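PDB 3GYC: putative glycoside hydrolase from Parabacteroides distasonis ATCC 8503, which is of unknown function but is probably a cellulase-like glycoside hydrolase with a TIM-barrel fold that acts on carbohydrate. Local coordinates for residues Leu318-Val323 / Ala354-Asp359; Leu189-Thr194 / Phe208-Asp213; Lys102-Asp107 / Leu150-Tyr155. All blocks are in the same frame, centred on the assembly; numbering follows the deposited sequence.

Interaction 1 of 3, residues Leu318-Val323 / Ala354-Asp359; sequences LKWDWV and AGMWRD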
loop_
_atom_site.group_PDB
_atom_site.type_symbol
_atom_site.label_atom_id
_atom_site.label_comp_id
_atom_site.label_asym_id
_atom_site.label_seq_id
_atom_site.Cartn_x
_atom_site.Cartn_y
_atom_site.Cartn_z
ATOM N N LEU A 318 -22.201 4.657 -9.885
ATOM C CA LEU A 318 -20.891 5.204 -9.523
ATOM C C LEU A 318 -20.059 5.406 -10.812
ATOM O O LEU A 318 -19.652 4.452 -11.491
ATOM C CB LEU A 318 -20.118 4.384 -8.469
ATOM C CG LEU A 318 -20.668 4.373 -7.019
ATOM C CD1 LEU A 318 -19.727 3.586 -6.050
ATOM C CD2 LEU A 318 -20.898 5.784 -6.479
ATOM N N LYS A 319 -19.771 6.653 -11.118
ATOM C CA LYS A 319 -18.941 6.995 -12.293
ATOM C C LYS A 319 -17.483 7.099 -11.878
ATOM O O LYS A 319 -17.164 7.570 -10.787
ATOM C CB LYS A 319 -19.400 8.316 -12.944
ATOM C CG LYS A 319 -20.817 8.296 -13.523
ATOM C CD LYS A 319 -21.308 9.705 -13.870
ATOM N N TRP A 320 -16.599 6.644 -12.755
ATOM C CA TRP A 320 -15.172 6.668 -12.481
ATOM C C TRP A 320 -14.483 7.878 -13.030
ATOM O O TRP A 320 -13.346 8.138 -12.645
ATOM C CB TRP A 320 -14.489 5.433 -13.082
ATOM C CG TRP A 320 -14.788 4.162 -12.356
ATOM C CD1 TRP A 320 -15.824 3.319 -12.593
ATOM C CD2 TRP A 320 -14.047 3.589 -11.271
ATOM N NE1 TRP A 320 -15.757 2.244 -11.747
ATOM C CE2 TRP A 320 -14.696 2.403 -10.904
ATOM C CE3 TRP A 320 -12.913 3.977 -10.568
ATOM C CZ2 TRP A 320 -14.220 1.571 -9.880
ATOM C CZ3 TRP A 320 -12.419 3.136 -9.550
ATOM C CH2 TRP A 320 -13.101 1.974 -9.197
ATOM N N ASP A 321 -15.125 8.620 -13.930
ATOM C CA ASP A 321 -14.423 9.729 -14.567
ATOM C C ASP A 321 -13.802 10.782 -13.659
ATOM O O ASP A 321 -12.608 11.091 -13.791
ATOM C CB ASP A 321 -15.223 10.361 -15.728
ATOM C CG ASP A 321 -16.556 11.001 -15.315
ATOM O OD1 ASP A 321 -16.962 11.044 -14.124
ATOM O OD2 ASP A 321 -17.210 11.483 -16.259
ATOM N N TRP A 322 -14.576 11.303 -12.714
ATOM C CA TRP A 322 -14.064 12.328 -11.814
ATOM C C TRP A 322 -13.023 11.798 -10.824
ATOM O O TRP A 322 -12.123 12.552 -10.374
ATOM C CB TRP A 322 -15.206 13.056 -11.100
ATOM C CG TRP A 322 -16.020 12.195 -10.212
ATOM C CD1 TRP A 322 -17.064 11.366 -10.574
ATOM C CD2 TRP A 322 -15.904 12.094 -8.791
ATOM N NE1 TRP A 322 -17.571 10.738 -9.459
ATOM C CE2 TRP A 322 -16.885 11.168 -8.354
ATOM C CE3 TRP A 322 -15.062 12.686 -7.839
ATOM C CZ2 TRP A 322 -17.038 10.835 -7.018
ATOM C CZ3 TRP A 322 -15.206 12.337 -6.524
ATOM C CH2 TRP A 322 -16.182 11.417 -6.123
ATOM N N VAL A 323 -13.121 10.500 -10.502
ATOM C CA VAL A 323 -12.165 9.856 -9.636
ATOM C C VAL A 323 -10.823 9.710 -10.388
ATOM O O VAL A 323 -9.744 10.000 -9.820
ATOM C CB VAL A 323 -12.686 8.461 -9.167
ATOM C CG1 VAL A 323 -11.643 7.770 -8.378
ATOM C CG2 VAL A 323 -13.999 8.665 -8.340
ATOM N N ALA A 354 -13.221 -2.874 -12.825
ATOM C CA ALA A 354 -13.322 -2.809 -14.269
ATOM C C ALA A 354 -13.310 -1.367 -14.781
ATOM O O ALA A 354 -12.659 -1.054 -15.804
ATOM C CB ALA A 354 -14.589 -3.562 -14.760
ATOM N N GLY A 355 -13.970 -0.489 -14.028
ATOM C CA GLY A 355 -14.089 0.916 -14.383
ATOM C C GLY A 355 -12.775 1.680 -14.398
ATOM O O GLY A 355 -12.643 2.683 -15.114
HETATM N N MSE A 356 -11.851 1.251 -13.539
HETATM C CA MSE A 356 -10.520 1.806 -13.468
HETATM C C MSE A 356 -9.507 1.052 -14.358
HETATM O O MSE A 356 -8.632 1.669 -14.990
HETATM C CB MSE A 356 -10.036 1.835 -12.036
HETATM C CG MSE A 356 -8.622 2.398 -11.902
HETATM SE SE MSE A 356 -8.399 4.208 -12.411
HETATM C CE MSE A 356 -9.263 4.978 -10.809
ATOM N N TRP A 357 -9.623 -0.269 -14.409
ATOM C CA TRP A 357 -8.669 -1.071 -15.152
ATOM C C TRP A 357 -8.782 -0.974 -16.659
ATOM O O TRP A 357 -7.802 -1.175 -17.363
ATOM C CB TRP A 357 -8.882 -2.527 -14.754
ATOM C CG TRP A 357 -7.830 -3.571 -15.106
ATOM C CD1 TRP A 357 -8.018 -4.694 -15.870
ATOM C CD2 TRP A 357 -6.488 -3.665 -14.606
ATOM N NE1 TRP A 357 -6.860 -5.460 -15.886
ATOM C CE2 TRP A 357 -5.916 -4.849 -15.128
ATOM C CE3 TRP A 357 -5.700 -2.843 -13.825
ATOM C CZ2 TRP A 357 -4.607 -5.225 -14.864
ATOM C CZ3 TRP A 357 -4.407 -3.206 -13.567
ATOM C CH2 TRP A 357 -3.864 -4.404 -14.087
ATOM N N ARG A 358 -9.976 -0.674 -17.160
ATOM C CA ARG A 358 -10.219 -0.798 -18.578
ATOM C C ARG A 358 -9.553 0.172 -19.558
ATOM O O ARG A 358 -9.163 -0.268 -20.645
ATOM C CB ARG A 358 -11.715 -0.829 -18.868
ATOM C CG ARG A 358 -12.448 0.463 -18.569
ATOM C CD ARG A 358 -13.991 0.338 -18.852
ATOM N NE ARG A 358 -14.537 -1.028 -18.630
ATOM C CZ ARG A 358 -15.834 -1.355 -18.743
ATOM N NH1 ARG A 358 -16.738 -0.427 -18.989
ATOM N NH2 ARG A 358 -16.213 -2.618 -18.574
ATOM N N ASP A 359 -9.405 1.444 -19.205
ATOM C CA ASP A 359 -8.870 2.479 -20.163
ATOM C C ASP A 359 -7.323 2.346 -20.245
ATOM O O ASP A 359 -6.614 3.024 -19.519
ATOM C CB ASP A 359 -9.358 3.861 -19.659
ATOM C CG ASP A 359 -8.939 5.035 -20.517
ATOM O OD1 ASP A 359 -8.161 4.885 -21.495
ATOM O OD2 ASP A 359 -9.405 6.158 -20.170
#
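The backbone N of Gly355, which lies against the indole of Trp320, is hydrogen-bonded to OD1 of Asp314, while OD2 of the same carboxylate takes the N of Ala354; one acidic group thus holds two amides in the first turn of helix 354-357. That turn is closed by Arg358 N to Ala354 O at 3.0 Å. No hydrogen bond joins residues 318-323 to 354-359, and the contact is made mainly by one face of the indole. Trp320, with CG beside its backbone N and anti to the carbonyl carbon (chi1 -72°), turns that face to Gly355 and Met356. Gly355 CA sits over the five-membered ring, 3.6 Å from its centroid and 20° off the normal, a close CH-pi contact with Trp320 NE1 only 3.4 Å from Gly355 CA. The glycine's lack of a side chain lets its CA come this close to the indole. Met356, a selenomethionine, places CB over the six-membered ring on the same face, 3.7 Å from Trp320 CZ3. Its chain then bends at chi2 and chi3, bringing CE to 3.8 Å from Trp320 CE3 and more loosely to Val323 CG1. A leucine in place of Trp320 would probably leave Gly355 CA and Met356 CB without their aromatic cover and open a gap between the segments. Trp320 also meets Tyr312 edge-to-face. The contact joins the start of helix 321-337, which follows strand 301-303, to short helix 354-357, which follows strand 340-343, on the side of the barrel where these two adjacent strands end.

Interaction 2 of 3, residues Leu189-Thr194 / Phe208-Asp213; sequences LRWMKT and FLYSFD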
loop_
_atom_site.group_PDB
_atom_site.type_symbol
_atom_site.label_atom_id
_atom_site.label_comp_id
_atom_site.label_asym_id
_atom_site.label_seq_id
_atom_site.Cartn_x
_atom_site.Cartn_y
_atom_site.Cartn_z
ATOM N N LEU A 189 7.266 4.230 18.083
ATOM C CA LEU A 189 8.636 4.454 17.639
ATOM C C LEU A 189 9.588 3.393 18.174
ATOM O O LEU A 189 10.433 2.893 17.429
ATOM C CB LEU A 189 9.139 5.841 18.068
ATOM C CG LEU A 189 8.421 7.030 17.432
ATOM C CD1 LEU A 189 8.945 8.301 18.052
ATOM C CD2 LEU A 189 8.563 7.037 15.908
ATOM N N ARG A 190 9.430 3.036 19.447
ATOM C CA ARG A 190 10.299 2.060 20.097
ATOM C C ARG A 190 10.126 0.668 19.519
ATOM O O ARG A 190 11.088 -0.058 19.312
ATOM C CB ARG A 190 10.037 2.019 21.605
ATOM C CG ARG A 190 11.080 1.232 22.382
ATOM N N TRP A 191 8.885 0.278 19.315
ATOM C CA TRP A 191 8.565 -0.997 18.711
ATOM C C TRP A 191 9.176 -1.098 17.320
ATOM O O TRP A 191 9.847 -2.074 16.988
ATOM C CB TRP A 191 7.042 -1.121 18.593
ATOM C CG TRP A 191 6.580 -2.324 17.870
ATOM C CD1 TRP A 191 6.717 -2.580 16.548
ATOM C CD2 TRP A 191 5.849 -3.421 18.420
ATOM N NE1 TRP A 191 6.155 -3.777 16.241
ATOM C CE2 TRP A 191 5.612 -4.321 17.372
ATOM C CE3 TRP A 191 5.384 -3.732 19.702
ATOM C CZ2 TRP A 191 4.895 -5.511 17.548
ATOM C CZ3 TRP A 191 4.680 -4.923 19.888
ATOM C CH2 TRP A 191 4.449 -5.799 18.817
HETATM N N MSE A 192 8.879 -0.113 16.480
HETATM C CA MSE A 192 9.385 -0.102 15.119
HETATM C C MSE A 192 10.903 -0.204 15.123
HETATM O O MSE A 192 11.465 -1.054 14.444
HETATM C CB MSE A 192 8.938 1.151 14.359
HETATM C CG MSE A 192 7.450 1.191 14.075
HETATM SE SE MSE A 192 6.979 2.589 12.835
HETATM C CE MSE A 192 7.268 4.138 13.953
ATOM N N LYS A 193 11.555 0.608 15.949
ATOM C CA LYS A 193 13.011 0.638 15.975
ATOM C C LYS A 193 13.578 -0.745 16.328
ATOM O O LYS A 193 14.430 -1.259 15.604
ATOM C CB LYS A 193 13.524 1.724 16.932
ATOM C CG LYS A 193 15.005 2.039 16.756
ATOM N N THR A 194 13.076 -1.363 17.398
ATOM C CA THR A 194 13.532 -2.708 17.796
ATOM C C THR A 194 13.314 -3.776 16.722
ATOM O O THR A 194 14.189 -4.645 16.531
ATOM C CB THR A 194 12.831 -3.194 19.082
ATOM O OG1 THR A 194 13.194 -2.331 20.164
ATOM C CG2 THR A 194 13.230 -4.631 19.425
ATOM N N PHE A 208 13.697 -1.351 4.688
ATOM C CA PHE A 208 12.622 -1.661 5.630
ATOM C C PHE A 208 11.909 -0.415 6.089
ATOM O O PHE A 208 12.517 0.641 6.263
ATOM C CB PHE A 208 13.172 -2.358 6.869
ATOM C CG PHE A 208 13.672 -3.763 6.612
ATOM C CD1 PHE A 208 12.772 -4.799 6.364
ATOM C CD2 PHE A 208 15.012 -4.054 6.669
ATOM C CE1 PHE A 208 13.212 -6.106 6.142
ATOM C CE2 PHE A 208 15.459 -5.344 6.435
ATOM C CZ PHE A 208 14.541 -6.369 6.153
ATOM N N LEU A 209 10.617 -0.557 6.342
ATOM C CA LEU A 209 9.788 0.537 6.834
ATOM C C LEU A 209 8.507 -0.000 7.452
ATOM O O LEU A 209 8.307 -1.204 7.496
ATOM C CB LEU A 209 9.373 1.429 5.652
ATOM C CG LEU A 209 8.319 0.825 4.708
ATOM C CD1 LEU A 209 7.465 1.924 4.112
ATOM C CD2 LEU A 209 8.984 -0.086 3.662
ATOM N N TYR A 210 7.671 0.921 7.945
ATOM C CA TYR A 210 6.286 0.669 8.303
ATOM C C TYR A 210 5.520 1.758 7.548
ATOM O O TYR A 210 6.004 2.904 7.468
ATOM C CB TYR A 210 6.009 0.808 9.778
ATOM C CG TYR A 210 6.426 -0.324 10.695
ATOM C CD1 TYR A 210 7.752 -0.591 10.959
ATOM C CD2 TYR A 210 5.466 -1.056 11.399
ATOM C CE1 TYR A 210 8.133 -1.594 11.872
ATOM C CE2 TYR A 210 5.828 -2.048 12.296
ATOM C CZ TYR A 210 7.154 -2.310 12.536
ATOM O OH TYR A 210 7.504 -3.291 13.418
ATOM N N SER A 211 4.360 1.426 6.969
ATOM C CA SER A 211 3.592 2.401 6.191
ATOM C C SER A 211 2.533 3.092 7.049
ATOM O O SER A 211 1.950 2.490 7.941
ATOM C CB SER A 211 2.948 1.767 4.959
ATOM O OG SER A 211 2.028 0.741 5.272
ATOM N N PHE A 212 2.310 4.365 6.741
ATOM C CA PHE A 212 1.431 5.224 7.485
ATOM C C PHE A 212 0.357 5.953 6.648
ATOM O O PHE A 212 0.534 6.184 5.448
ATOM C CB PHE A 212 2.262 6.294 8.180
ATOM C CG PHE A 212 3.447 5.771 8.972
ATOM C CD1 PHE A 212 3.345 4.658 9.785
ATOM C CD2 PHE A 212 4.640 6.488 8.978
ATOM C CE1 PHE A 212 4.415 4.213 10.511
ATOM C CE2 PHE A 212 5.719 6.061 9.718
ATOM C CZ PHE A 212 5.605 4.917 10.489
ATOM N N ASP A 213 -0.770 6.282 7.299
ATOM C CA ASP A 213 -1.822 7.087 6.686
ATOM C C ASP A 213 -2.132 8.376 7.492
ATOM O O ASP A 213 -2.966 9.175 7.061
ATOM C CB ASP A 213 -3.111 6.284 6.493
ATOM C CG ASP A 213 -3.702 5.774 7.831
ATOM O OD1 ASP A 213 -3.026 5.851 8.888
ATOM O OD2 ASP A 213 -4.854 5.286 7.817
#
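Met192, a selenomethionine, reaches from its helix across the face of Tyr210 and on to the rim of Phe212. Its CG stands almost straight above the phenol, 3.6 Å from the ring centroid and only 11° off the normal, a CH-pi contact. With chi1 at -68° and chi2 extended, the chain carries SE past the ring centre toward Tyr210 CG, where it meets the ring obliquely, 4.1 Å from that centroid. The same SE touches the edge of Phe212, lying in its ring plane with CZ 3.6 Å away. One selenium therefore makes two Met-aromatic contacts of different kinds. Trp191 comes at the far end of the phenol: its side chain crosses that of Tyr210 at about a right angle, and Tyr210 OH lies in the indole plane at the edge. The bond from Trp191 NE1 to Tyr210 OH is weak, 3.2 Å long and bent to 122°; the stronger partner of this hydroxyl is Ser195 OG, one turn further along the helix. All four side chains are buried. Phe212 stacks on Trp183, and Trp162 meets both Trp191 and Tyr210. Helix 186-200 is the crossover of a beta-alpha-beta unit between parallel neighbouring strands 153-157 and 208-209, and this contact packs it against Tyr210 and Phe212, just past the end of the second strand, with Leu133 of helix 130-146 alongside.

Interaction 3 of 3, residues Lys102-Asp107 / Leu150-Tyr155; sequences KCKERD and LDTILY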
loop_
_atom_site.group_PDB
_atom_site.type_symbol
_atom_site.label_atom_id
_atom_site.label_comp_id
_atom_site.label_asym_id
_atom_site.label_seq_id
_atom_site.Cartn_x
_atom_site.Cartn_y
_atom_site.Cartn_z
ATOM N N LYS A 102 6.472 -15.286 -11.410
ATOM C CA LYS A 102 5.807 -14.689 -12.570
ATOM C C LYS A 102 6.149 -13.194 -12.664
ATOM O O LYS A 102 6.324 -12.665 -13.790
ATOM C CB LYS A 102 4.289 -14.921 -12.548
ATOM C CG LYS A 102 3.903 -16.399 -12.675
ATOM C CD LYS A 102 2.384 -16.579 -12.633
ATOM C CE LYS A 102 1.999 -18.108 -12.596
ATOM N NZ LYS A 102 2.370 -18.916 -13.768
ATOM N N CYS A 103 6.280 -12.539 -11.512
ATOM C CA CYS A 103 6.753 -11.157 -11.475
ATOM C C CYS A 103 8.168 -11.037 -12.006
ATOM O O CYS A 103 8.436 -10.211 -12.892
ATOM C CB CYS A 103 6.650 -10.564 -10.064
ATOM S SG CYS A 103 4.925 -10.364 -9.558
ATOM N N LYS A 104 9.058 -11.920 -11.551
ATOM C CA LYS A 104 10.463 -11.901 -11.971
ATOM C C LYS A 104 10.611 -12.064 -13.463
ATOM O O LYS A 104 11.435 -11.407 -14.084
ATOM C CB LYS A 104 11.241 -13.002 -11.265
ATOM C CG LYS A 104 12.701 -13.071 -11.602
ATOM C CD LYS A 104 13.362 -14.111 -10.714
ATOM C CE LYS A 104 14.858 -14.199 -10.943
ATOM N NZ LYS A 104 15.141 -14.669 -12.333
ATOM N N GLU A 105 9.840 -12.974 -14.020
ATOM C CA GLU A 105 9.856 -13.273 -15.435
ATOM C C GLU A 105 9.567 -12.034 -16.269
ATOM O O GLU A 105 10.060 -11.932 -17.352
ATOM C CB GLU A 105 8.789 -14.342 -15.748
ATOM C CG GLU A 105 8.563 -14.619 -17.207
ATOM N N ARG A 106 8.786 -11.112 -15.719
ATOM C CA ARG A 106 8.343 -9.905 -16.399
ATOM C C ARG A 106 9.026 -8.640 -15.870
ATOM O O ARG A 106 8.580 -7.543 -16.159
ATOM C CB ARG A 106 6.827 -9.778 -16.223
ATOM C CG ARG A 106 5.977 -10.905 -16.821
ATOM C CD ARG A 106 4.482 -10.817 -16.386
ATOM N NE ARG A 106 3.661 -11.785 -17.110
ATOM C CZ ARG A 106 3.686 -13.094 -16.884
ATOM N NH1 ARG A 106 4.470 -13.620 -15.940
ATOM N NH2 ARG A 106 2.929 -13.897 -17.596
ATOM N N ASP A 107 10.116 -8.790 -15.121
ATOM C CA ASP A 107 10.817 -7.650 -14.475
ATOM C C ASP A 107 9.885 -6.746 -13.675
ATOM O O ASP A 107 9.970 -5.531 -13.772
ATOM C CB ASP A 107 11.636 -6.787 -15.468
ATOM C CG ASP A 107 12.398 -5.610 -14.755
ATOM O OD1 ASP A 107 12.763 -5.731 -13.529
ATOM O OD2 ASP A 107 12.622 -4.546 -15.401
ATOM N N LEU A 150 14.736 -13.355 -3.784
ATOM C CA LEU A 150 14.823 -12.168 -2.927
ATOM C C LEU A 150 15.087 -10.888 -3.733
ATOM O O LEU A 150 14.628 -9.822 -3.351
ATOM C CB LEU A 150 15.875 -12.366 -1.849
ATOM C CG LEU A 150 15.704 -11.599 -0.544
ATOM C CD1 LEU A 150 14.267 -11.702 -0.058
ATOM C CD2 LEU A 150 16.722 -12.135 0.515
ATOM N N ASP A 151 15.809 -10.997 -4.848
ATOM C CA ASP A 151 16.075 -9.820 -5.692
ATOM C C ASP A 151 14.828 -9.242 -6.363
ATOM O O ASP A 151 14.867 -8.119 -6.861
ATOM C CB ASP A 151 17.127 -10.139 -6.736
ATOM C CG ASP A 151 18.461 -10.472 -6.101
ATOM O OD1 ASP A 151 18.820 -9.782 -5.107
ATOM O OD2 ASP A 151 19.131 -11.444 -6.566
ATOM N N THR A 152 13.723 -9.979 -6.342
ATOM C CA THR A 152 12.439 -9.472 -6.854
ATOM C C THR A 152 11.741 -8.564 -5.837
ATOM O O THR A 152 10.870 -7.810 -6.199
ATOM C CB THR A 152 11.541 -10.658 -7.233
ATOM O OG1 THR A 152 12.081 -11.287 -8.406
ATOM C CG2 THR A 152 10.106 -10.232 -7.474
ATOM N N ILE A 153 12.146 -8.638 -4.563
ATOM C CA ILE A 153 11.545 -7.865 -3.523
ATOM C C ILE A 153 12.194 -6.479 -3.500
ATOM O O ILE A 153 13.419 -6.343 -3.461
ATOM C CB ILE A 153 11.679 -8.559 -2.141
ATOM C CG1 ILE A 153 11.018 -9.951 -2.183
ATOM C CG2 ILE A 153 11.126 -7.644 -1.044
ATOM C CD1 ILE A 153 9.588 -10.023 -2.733
ATOM N N LEU A 154 11.333 -5.474 -3.519
ATOM C CA LEU A 154 11.741 -4.077 -3.600
ATOM C C LEU A 154 11.954 -3.475 -2.212
ATOM O O LEU A 154 12.913 -2.759 -1.959
ATOM C CB LEU A 154 10.629 -3.337 -4.331
ATOM C CG LEU A 154 10.827 -1.924 -4.750
ATOM C CD1 LEU A 154 12.016 -1.857 -5.735
ATOM C CD2 LEU A 154 9.461 -1.456 -5.357
ATOM N N TYR A 155 11.037 -3.783 -1.318
ATOM C CA TYR A 155 11.079 -3.297 0.042
ATOM C C TYR A 155 10.208 -4.176 0.903
ATOM O O TYR A 155 9.394 -4.934 0.396
ATOM C CB TYR A 155 10.608 -1.830 0.145
ATOM C CG TYR A 155 9.145 -1.551 -0.165
ATOM C CD1 TYR A 155 8.179 -1.751 0.799
ATOM C CD2 TYR A 155 8.731 -1.067 -1.406
ATOM C CE1 TYR A 155 6.827 -1.483 0.550
ATOM C CE2 TYR A 155 7.364 -0.830 -1.676
ATOM C CZ TYR A 155 6.435 -1.016 -0.684
ATOM O OH TYR A 155 5.109 -0.766 -0.849
#
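Thr152 turns its side chain into the end of helix 95-105, and its hydroxyl carries the tight part of the contact: OG1 lies 3.4 Å from Lys104 CB and 3.7 Å from Lys104 CG. The lysine chain crosses the threonine at about a right angle and runs past OG1, with CD still 3.9 Å from it, before bending at chi4 and taking its ammonium away from residues 150-155. The other threonine branch, CG2, faces Cys103 CB more loosely at 4.3 Å, on the buried side, where both residues also touch Val110. Lys104, an exposed residue, forms the solvent side of the contact. Just beyond it the helix ends in a Schellman motif, with Asp107 at positive phi as the C-prime residue and its N bonded to Lys104 O at 3.1 Å. Arg106 NH1 turns back to Lys102 O, with the oxygen in the guanidinium plane. The backbone of Thr152 pairs with Val110 in strand 109-113, which follows helix 95-105 in the chain. With no directional bond across it, the contact of OG1 and CG2 with lysine and cysteine carbons probably depends on shape, its position set by the surrounding backbone pairing.

How the interactions relate
Interactions 2 and 3 share the barrel sheet: strands 208-209 and 153-157 are neighbours, and Leu209 CD2 packs 3.4 Å from Tyr155 CD1, although the contact centres are 24 Å apart. Interaction 1 touches neither; its nearest atoms are about 17 Å from interaction 2 and about 11 Å from interaction 3. Interactions 1 and 2 lie on opposite sides of the chain's centre, 34 Å between centres. Interaction 3 packs at the N-terminal start of its strand, whereas interaction 1 lies on the side of the C-terminal strand ends, and Tyr210 and Phe212 likewise follow a strand end; the active site is only inferred to lie on that side, as in TIM-barrel enzymes generally.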